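Local coordinates for protein Pcdhgc3 (Mus musculus, PDB 4ZI8), which probably mediates calcium-dependent cell adhesion through its extracellular cadherin repeats, the first three of which are present here, and may help establish specific neuronal connections in the brain, at residues 123-128 with 204-209; 144-149 with 182-187; 232-237 with 254-259. One frame throughout, in Å; residues are numbered along the deposited sequence. Where two conformers were deposited one is given.

Contact 1: residues 123-128 with 204-209; sequences PSFPTG and LTALDG. With CA (calcium ion), chain N.
The loop from Pro-123 to Phe-125 runs roughly antiparallel to strand 204-208, the two directions 149° apart, and no hydrogen bond joins them. Side chains do the work. Pro-123 and Phe-125 both point at the strand, and the methyl of Ala-206 takes them both: its CB lies 4.0 Å from Pro-123 CB and 3.8 Å from Phe-125 CZ. The far end of the phenyl ring also reaches Leu-204, with CE1 of Phe-125 3.8 Å from CD2 of Leu-204, and these two side chains cross at about a right angle. Pro-123 CG leans over the strand backbone, 3.9 Å from Asp-208 N. Beyond it, Asp-208 binds a calcium ion through OD2 at 2.5 Å; its chi1 of 67° carries the carboxylate to the ion. The other oxygen, OD1, accepts from the backbone N of Arg-214 and of Gly-210, which should fix the carboxylate's rotation. Asn-119, Asn-121, Asp-151, Asp-153 and Asn-157 complete this site, part of the calcium-binding linker between cadherin repeats. The apolar patch lies next to this calcium site: Phe-125 also touches Leu-218 of strand 215-225, and Ala-206 touches Leu-159 and Tyr-162 of strand 159-164.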
loop_
_atom_site.group_PDB
_atom_site.type_symbol
_atom_site.label_atom_id
_atom_site.label_comp_id
_atom_site.label_asym_id
_atom_site.label_seq_id
_atom_site.Cartn_x
_atom_site.Cartn_y
_atom_site.Cartn_z
ATOM N N PRO B 123 13.630 9.665 25.992
ATOM C CA PRO B 123 13.394 8.561 25.061
ATOM C C PRO B 123 14.338 8.730 23.880
ATOM O O PRO B 123 14.827 9.842 23.713
ATOM C CB PRO B 123 11.920 8.742 24.644
ATOM C CG PRO B 123 11.305 9.580 25.717
ATOM C CD PRO B 123 12.419 10.439 26.288
ATOM N N SER B 124 14.658 7.673 23.135
ATOM C CA SER B 124 15.364 7.846 21.879
ATOM C C SER B 124 14.772 6.947 20.805
ATOM O O SER B 124 14.213 5.890 21.086
ATOM C CB SER B 124 16.861 7.557 22.022
ATOM O OG SER B 124 17.083 6.192 22.304
ATOM N N PHE B 125 14.883 7.400 19.569
ATOM C CA PHE B 125 14.476 6.613 18.401
ATOM C C PHE B 125 15.686 5.953 17.789
ATOM O O PHE B 125 16.763 6.519 17.798
ATOM C CB PHE B 125 13.814 7.500 17.363
ATOM C CG PHE B 125 12.443 7.960 17.727
ATOM C CD1 PHE B 125 11.356 7.145 17.531
ATOM C CD2 PHE B 125 12.241 9.225 18.230
ATOM C CE1 PHE B 125 10.095 7.579 17.830
ATOM C CE2 PHE B 125 10.979 9.669 18.532
ATOM C CZ PHE B 125 9.902 8.854 18.327
ATOM N N PRO B 126 15.525 4.755 17.226
ATOM C CA PRO B 126 16.694 4.105 16.647
ATOM C C PRO B 126 17.187 4.708 15.318
ATOM O O PRO B 126 18.260 4.338 14.887
ATOM C CB PRO B 126 16.204 2.675 16.435
ATOM C CG PRO B 126 14.778 2.822 16.160
ATOM C CD PRO B 126 14.326 3.915 17.107
ATOM N N THR B 127 16.440 5.603 14.681
ATOM C CA THR B 127 16.949 6.256 13.472
ATOM C C THR B 127 16.649 7.738 13.578
ATOM O O THR B 127 15.846 8.147 14.398
ATOM C CB THR B 127 16.343 5.694 12.167
ATOM O OG1 THR B 127 14.958 6.044 12.093
ATOM C CG2 THR B 127 16.480 4.184 12.115
ATOM N N GLY B 128 17.334 8.541 12.782
ATOM C CA GLY B 128 17.131 9.976 12.816
ATOM C C GLY B 128 15.974 10.435 11.950
ATOM O O GLY B 128 15.644 11.619 11.945
ATOM N N LEU B 204 6.922 13.165 14.909
ATOM C CA LEU B 204 6.485 12.311 16.000
ATOM C C LEU B 204 7.354 12.600 17.226
ATOM O O LEU B 204 8.590 12.541 17.151
ATOM C CB LEU B 204 6.602 10.831 15.632
ATOM C CG LEU B 204 6.223 9.770 16.675
ATOM C CD1 LEU B 204 4.752 9.794 16.914
ATOM C CD2 LEU B 204 6.708 8.364 16.268
ATOM N N THR B 205 6.701 12.918 18.331
ATOM C CA THR B 205 7.384 13.179 19.600
ATOM C C THR B 205 7.132 12.045 20.586
ATOM O O THR B 205 5.988 11.694 20.834
ATOM C CB THR B 205 6.923 14.489 20.197
ATOM O OG1 THR B 205 7.311 15.545 19.323
ATOM C CG2 THR B 205 7.559 14.718 21.568
ATOM N N ALA B 206 8.195 11.443 21.112
ATOM C CA ALA B 206 8.036 10.469 22.189
ATOM C C ALA B 206 8.299 11.153 23.527
ATOM O O ALA B 206 9.253 11.927 23.628
ATOM C CB ALA B 206 8.968 9.324 22.002
ATOM N N LEU B 207 7.438 10.906 24.518
ATOM C CA LEU B 207 7.561 11.540 25.842
ATOM C C LEU B 207 7.572 10.518 26.977
ATOM O O LEU B 207 6.808 9.547 26.967
ATOM C CB LEU B 207 6.412 12.505 26.091
ATOM C CG LEU B 207 6.266 13.640 25.080
ATOM C CD1 LEU B 207 4.829 13.645 24.527
ATOM C CD2 LEU B 207 6.590 14.975 25.716
ATOM N N ASP B 208 8.409 10.757 27.975
ATOM C CA ASP B 208 8.350 9.920 29.152
ATOM C C ASP B 208 7.384 10.594 30.127
ATOM O O ASP B 208 6.746 11.584 29.778
ATOM C CB ASP B 208 9.756 9.657 29.746
ATOM C CG ASP B 208 10.433 10.894 30.342
ATOM O OD1 ASP B 208 9.790 11.891 30.720
ATOM O OD2 ASP B 208 11.673 10.836 30.469
ATOM N N GLY B 209 7.238 10.067 31.340
ATOM C CA GLY B 209 6.319 10.671 32.280
ATOM C C GLY B 209 7.046 11.367 33.419
ATOM O O GLY B 209 6.539 11.460 34.539
HETATM CA CA CA N . 13.180 8.943 30.862
#

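Contact 2: residues 144-149 with 182-187; sequences FPLESA and KYAELV
Phe-144 and Leu-186 form an antiparallel hydrogen-bonded pair, each backbone N donating a hydrogen bond to the other's carbonyl. Phe-144 N to Leu-186 O is 3.0 Å, and Leu-186 N to Phe-144 O is 2.9 Å but more bent, at 138° at the hydrogen. Phe-144 O also receives a CA-H contact from Glu-185. Next along, Leu-146 N donates to Ala-184 O at 3.1 Å. The chains then part, and a water fills in. It accepts from Ala-184 N at 2.6 Å and lies 2.8 Å from Glu-147 O, to which it can donate. This is an edge of the cadherin beta-sandwich, where strand 143-145 flanks strand 182-188 in a three-stranded antiparallel sheet. On the face of Leu-186, Leu-146 crosses it at about a right angle, its CD1 3.8 Å from Leu-186 CG; both pack onto strand 199-208. Ser-148 OG, turned anti to its carbonyl carbon (chi1 -62°), lies 3.5 Å from Tyr-183 CB. It is hydrogen-bonded to Arg-177, while Glu-185 OE2, on the face of Pro-145, forms a salt bridge with Arg-143 and accepts from Gln-175. Tyr-162 OH is hydrogen-bonded to both Lys-182 O and Ala-149 N, and Pro-145 and Tyr-183 pack on Asn-320 of the second subunit.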
loop_
_atom_site.group_PDB
_atom_site.type_symbol
_atom_site.label_atom_id
_atom_site.label_comp_id
_atom_site.label_asym_id
_atom_site.label_seq_id
_atom_site.Cartn_x
_atom_site.Cartn_y
_atom_site.Cartn_z
ATOM N N PHE B 144 -0.437 3.186 9.597
ATOM C CA PHE B 144 0.964 3.078 9.252
ATOM C C PHE B 144 1.751 3.056 10.534
ATOM O O PHE B 144 1.744 4.029 11.260
ATOM C CB PHE B 144 1.393 4.252 8.385
ATOM C CG PHE B 144 0.528 4.441 7.180
ATOM C CD1 PHE B 144 -0.666 5.136 7.272
ATOM C CD2 PHE B 144 0.892 3.892 5.960
ATOM C CE1 PHE B 144 -1.492 5.292 6.156
ATOM C CE2 PHE B 144 0.087 4.045 4.847
ATOM C CZ PHE B 144 -1.107 4.753 4.945
ATOM N N PRO B 145 2.406 1.941 10.837
ATOM C CA PRO B 145 3.212 1.904 12.064
ATOM C C PRO B 145 4.452 2.786 11.929
ATOM O O PRO B 145 5.063 2.865 10.863
ATOM C CB PRO B 145 3.595 0.433 12.199
ATOM C CG PRO B 145 2.682 -0.311 11.279
ATOM C CD PRO B 145 2.344 0.640 10.156
ATOM N N LEU B 146 4.793 3.465 13.010
ATOM C CA LEU B 146 5.953 4.337 13.058
ATOM C C LEU B 146 7.054 3.704 13.922
ATOM O O LEU B 146 6.758 2.821 14.734
ATOM C CB LEU B 146 5.549 5.693 13.612
ATOM C CG LEU B 146 4.467 6.412 12.798
ATOM C CD1 LEU B 146 4.078 7.720 13.460
ATOM C CD2 LEU B 146 4.940 6.630 11.369
ATOM N N GLU B 147 8.305 4.141 13.748
ATOM C CA GLU B 147 9.414 3.645 14.568
ATOM C C GLU B 147 9.098 3.850 16.044
ATOM O O GLU B 147 8.541 4.885 16.408
ATOM C CB GLU B 147 10.722 4.365 14.230
ATOM C CG GLU B 147 11.077 4.388 12.771
ATOM C CD GLU B 147 12.047 3.296 12.390
ATOM O OE1 GLU B 147 12.378 2.450 13.263
ATOM O OE2 GLU B 147 12.483 3.296 11.217
ATOM N N SER B 148 9.448 2.873 16.876
ATOM C CA SER B 148 9.261 2.979 18.324
ATOM C C SER B 148 10.402 3.738 18.981
ATOM O O SER B 148 11.550 3.615 18.566
ATOM C CB SER B 148 9.195 1.601 18.972
ATOM O OG SER B 148 8.107 0.844 18.496
ATOM N N ALA B 149 10.096 4.488 20.024
ATOM C CA ALA B 149 11.138 5.050 20.863
ATOM C C ALA B 149 11.344 4.139 22.054
ATOM O O ALA B 149 10.437 3.391 22.429
ATOM C CB ALA B 149 10.764 6.423 21.329
ATOM N N LYS B 182 5.413 0.592 23.896
ATOM C CA LYS B 182 4.441 1.363 23.178
ATOM C C LYS B 182 5.000 1.786 21.856
ATOM O O LYS B 182 6.190 2.154 21.753
ATOM C CB LYS B 182 4.025 2.588 23.976
ATOM C CG LYS B 182 3.387 2.282 25.321
ATOM C CD LYS B 182 3.217 3.548 26.127
ATOM C CE LYS B 182 2.736 3.251 27.535
ATOM N NZ LYS B 182 1.287 2.913 27.505
ATOM N N TYR B 183 4.120 1.760 20.856
ATOM C CA TYR B 183 4.388 2.383 19.572
ATOM C C TYR B 183 3.224 3.241 19.134
ATOM O O TYR B 183 2.086 3.082 19.601
ATOM C CB TYR B 183 4.657 1.341 18.503
ATOM C CG TYR B 183 3.470 0.466 18.177
ATOM C CD1 TYR B 183 3.155 -0.645 18.962
ATOM C CD2 TYR B 183 2.679 0.727 17.059
ATOM C CE1 TYR B 183 2.083 -1.455 18.648
ATOM C CE2 TYR B 183 1.602 -0.075 16.742
ATOM C CZ TYR B 183 1.308 -1.164 17.538
ATOM O OH TYR B 183 0.232 -1.965 17.207
ATOM N N ALA B 184 3.522 4.145 18.215
ATOM C CA ALA B 184 2.504 4.960 17.602
ATOM C C ALA B 184 2.212 4.465 16.168
ATOM O O ALA B 184 3.058 3.823 15.536
ATOM C CB ALA B 184 2.947 6.402 17.595
ATOM N N GLU B 185 1.014 4.742 15.669
ATOM C CA GLU B 185 0.733 4.543 14.249
ATOM C C GLU B 185 -0.004 5.745 13.731
ATOM O O GLU B 185 -0.822 6.325 14.439
ATOM C CB GLU B 185 -0.073 3.269 14.010
ATOM C CG GLU B 185 -1.396 3.205 14.752
ATOM C CD GLU B 185 -2.073 1.838 14.637
ATOM O OE1 GLU B 185 -1.495 0.933 13.990
ATOM O OE2 GLU B 185 -3.176 1.668 15.209
ATOM N N LEU B 186 0.307 6.162 12.512
ATOM C CA LEU B 186 -0.534 7.149 11.854
ATOM C C LEU B 186 -1.832 6.501 11.460
ATOM O O LEU B 186 -1.856 5.337 11.074
ATOM C CB LEU B 186 0.112 7.715 10.601
ATOM C CG LEU B 186 1.448 8.400 10.754
ATOM C CD1 LEU B 186 1.877 8.733 9.346
ATOM C CD2 LEU B 186 1.314 9.650 11.585
ATOM N N VAL B 187 -2.916 7.257 11.541
ATOM C CA VAL B 187 -4.172 6.805 10.985
ATOM C C VAL B 187 -4.580 7.808 9.938
ATOM O O VAL B 187 -4.720 9.000 10.239
ATOM C CB VAL B 187 -5.265 6.697 12.040
ATOM C CG1 VAL B 187 -6.584 6.290 11.383
ATOM C CG2 VAL B 187 -4.841 5.712 13.126
HETATM O O HOH W 1 5.947 4.359 17.193
#

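Contact 3: residues 232-237 with 254-259; sequences PAFNQS and AQVLAT
The ring of Phe-234 lies with one face on the methyl of Ala-258, a CH-pi contact with CB of Ala-258 3.9 Å from the ring centroid and 10° off the normal. Val-256 comes at the ring's edge instead, its CG2 3.7 Å from Phe-234 CE1. With CG roughly anti to the carbonyl carbon (chi1 -83°), the ring reaches both Ala-258 and Val-256. Tyr-239, Tyr-271, Ala-314 and Cys-326 add to this core. The backbones pair around it as short antiparallel strands, 233-234 against the end of 252-259, on the outer edge of one sheet of the cadherin beta-sandwich. Ala-233 and Thr-259 are the hydrogen-bonded pair. Ala-233 N meets Thr-259 O at 2.8 Å in the carbonyl plane, whereas Thr-259 N comes to Ala-233 O from above the plane of the Ala-233 carbonyl. Asn-235 N continues the ladder to Leu-257 O at 2.8 Å, nearly straight at 173°. Outside, the amide of Asn-235 lies across Leu-257, with ND2 of Asn-235 3.4 Å from CD2 of Leu-257. At the rim a water gathers three partners: it donates to Ala-233 O at 2.6 Å and to Asn-235 OD1, and accepts from Thr-259 OG1, which tethers the Asn-235 side chain to the strand pair.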
loop_
_atom_site.group_PDB
_atom_site.type_symbol
_atom_site.label_atom_id
_atom_site.label_comp_id
_atom_site.label_asym_id
_atom_site.label_seq_id
_atom_site.Cartn_x
_atom_site.Cartn_y
_atom_site.Cartn_z
ATOM N N PRO B 232 -7.963 13.217 -18.889
ATOM C CA PRO B 232 -7.592 14.293 -19.811
ATOM C C PRO B 232 -8.786 15.197 -20.054
ATOM O O PRO B 232 -9.922 14.758 -19.907
ATOM C CB PRO B 232 -7.195 13.545 -21.073
ATOM C CG PRO B 232 -6.708 12.238 -20.559
ATOM C CD PRO B 232 -7.627 11.895 -19.438
ATOM N N ALA B 233 -8.529 16.451 -20.397
ATOM C CA ALA B 233 -9.598 17.383 -20.733
ATOM C C ALA B 233 -9.171 18.215 -21.923
ATOM O O ALA B 233 -8.148 18.895 -21.850
ATOM C CB ALA B 233 -9.929 18.283 -19.549
ATOM N N PHE B 234 -9.947 18.177 -23.000
ATOM C CA PHE B 234 -9.638 19.000 -24.166
ATOM C C PHE B 234 -9.806 20.482 -23.881
ATOM O O PHE B 234 -10.676 20.872 -23.115
ATOM C CB PHE B 234 -10.503 18.574 -25.364
ATOM C CG PHE B 234 -9.931 17.402 -26.105
ATOM C CD1 PHE B 234 -8.898 17.585 -27.016
ATOM C CD2 PHE B 234 -10.381 16.119 -25.856
ATOM C CE1 PHE B 234 -8.345 16.522 -27.673
ATOM C CE2 PHE B 234 -9.827 15.036 -26.529
ATOM C CZ PHE B 234 -8.811 15.237 -27.429
ATOM N N ASN B 235 -8.935 21.295 -24.469
ATOM C CA ASN B 235 -9.044 22.743 -24.384
ATOM C C ASN B 235 -10.365 23.227 -24.932
ATOM O O ASN B 235 -10.963 24.164 -24.410
ATOM C CB ASN B 235 -7.893 23.412 -25.125
ATOM C CG ASN B 235 -6.670 23.590 -24.244
ATOM O OD1 ASN B 235 -6.461 22.832 -23.294
ATOM N ND2 ASN B 235 -5.865 24.602 -24.541
ATOM N N GLN B 236 -10.815 22.578 -25.995
ATOM C CA GLN B 236 -12.118 22.866 -26.553
ATOM C C GLN B 236 -12.721 21.587 -27.081
ATOM O O GLN B 236 -12.008 20.647 -27.444
ATOM C CB GLN B 236 -12.029 23.940 -27.642
ATOM C CG GLN B 236 -10.975 23.720 -28.656
ATOM C CD GLN B 236 -10.854 24.886 -29.608
ATOM O OE1 GLN B 236 -10.084 25.812 -29.365
ATOM N NE2 GLN B 236 -11.629 24.862 -30.687
ATOM N N SER B 237 -14.045 21.542 -27.075
ATOM C CA SER B 237 -14.767 20.338 -27.425
ATOM C C SER B 237 -14.939 20.242 -28.926
ATOM O O SER B 237 -15.071 19.151 -29.468
ATOM C CB SER B 237 -16.131 20.313 -26.746
ATOM O OG SER B 237 -15.991 19.912 -25.395
ATOM N N ALA B 254 -5.831 20.564 -38.343
ATOM C CA ALA B 254 -6.109 21.095 -37.024
ATOM C C ALA B 254 -5.082 20.535 -36.057
ATOM O O ALA B 254 -4.458 19.515 -36.354
ATOM C CB ALA B 254 -7.535 20.734 -36.571
ATOM N N GLN B 255 -4.876 21.211 -34.933
ATOM C CA GLN B 255 -4.183 20.574 -33.811
ATOM C C GLN B 255 -5.076 20.583 -32.562
ATOM O O GLN B 255 -5.470 21.644 -32.069
ATOM C CB GLN B 255 -2.850 21.257 -33.519
ATOM C CG GLN B 255 -2.053 20.580 -32.410
ATOM C CD GLN B 255 -0.680 21.186 -32.222
ATOM O OE1 GLN B 255 -0.457 22.362 -32.524
ATOM N NE2 GLN B 255 0.256 20.383 -31.742
ATOM N N VAL B 256 -5.406 19.401 -32.048
ATOM C CA VAL B 256 -6.229 19.339 -30.855
ATOM C C VAL B 256 -5.324 19.243 -29.619
ATOM O O VAL B 256 -4.171 18.799 -29.705
ATOM C CB VAL B 256 -7.204 18.168 -30.909
ATOM C CG1 VAL B 256 -8.047 18.250 -32.213
ATOM C CG2 VAL B 256 -6.445 16.840 -30.846
ATOM N N LEU B 257 -5.828 19.695 -28.482
ATOM C CA LEU B 257 -4.993 19.733 -27.286
ATOM C C LEU B 257 -5.809 19.383 -26.053
ATOM O O LEU B 257 -6.801 20.054 -25.742
ATOM C CB LEU B 257 -4.345 21.106 -27.123
ATOM C CG LEU B 257 -3.602 21.312 -25.790
ATOM C CD1 LEU B 257 -2.391 20.391 -25.697
ATOM C CD2 LEU B 257 -3.205 22.762 -25.554
ATOM N N ALA B 258 -5.389 18.329 -25.354
ATOM C CA ALA B 258 -5.961 17.977 -24.052
ATOM C C ALA B 258 -4.878 18.082 -23.008
ATOM O O ALA B 258 -3.703 17.977 -23.347
ATOM C CB ALA B 258 -6.538 16.570 -24.076
ATOM N N THR B 259 -5.261 18.288 -21.751
ATOM C CA THR B 259 -4.298 18.299 -20.649
ATOM C C THR B 259 -4.765 17.355 -19.547
ATOM O O THR B 259 -5.940 17.004 -19.485
ATOM C CB THR B 259 -4.114 19.695 -20.057
ATOM O OG1 THR B 259 -5.355 20.116 -19.483
ATOM C CG2 THR B 259 -3.702 20.688 -21.126
HETATM O O HOH W 2 -7.332 21.330 -21.229
#

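Contacts 1 and 2 belong to the second of the three cadherin repeats in this fragment and contact 3 to the third. Along the chain contact 2 is nested within the loop closed by contact 1, and contact 3 follows both. Contacts 1 and 2 have centres about 11 Å apart and touch: Ala-206 CB packs on Ala-149 CB at 3.5 Å. Strands 182-188 and 199-208 follow each other in the chain but lie in different sheets, so the two contacts meet between the layers of one sandwich. Contact 3 lies about 52 Å from contact 1 and about 46 Å from contact 2, between centres. Contacts 1 and 3 each lie beside a calcium site, one at either end of the second repeat.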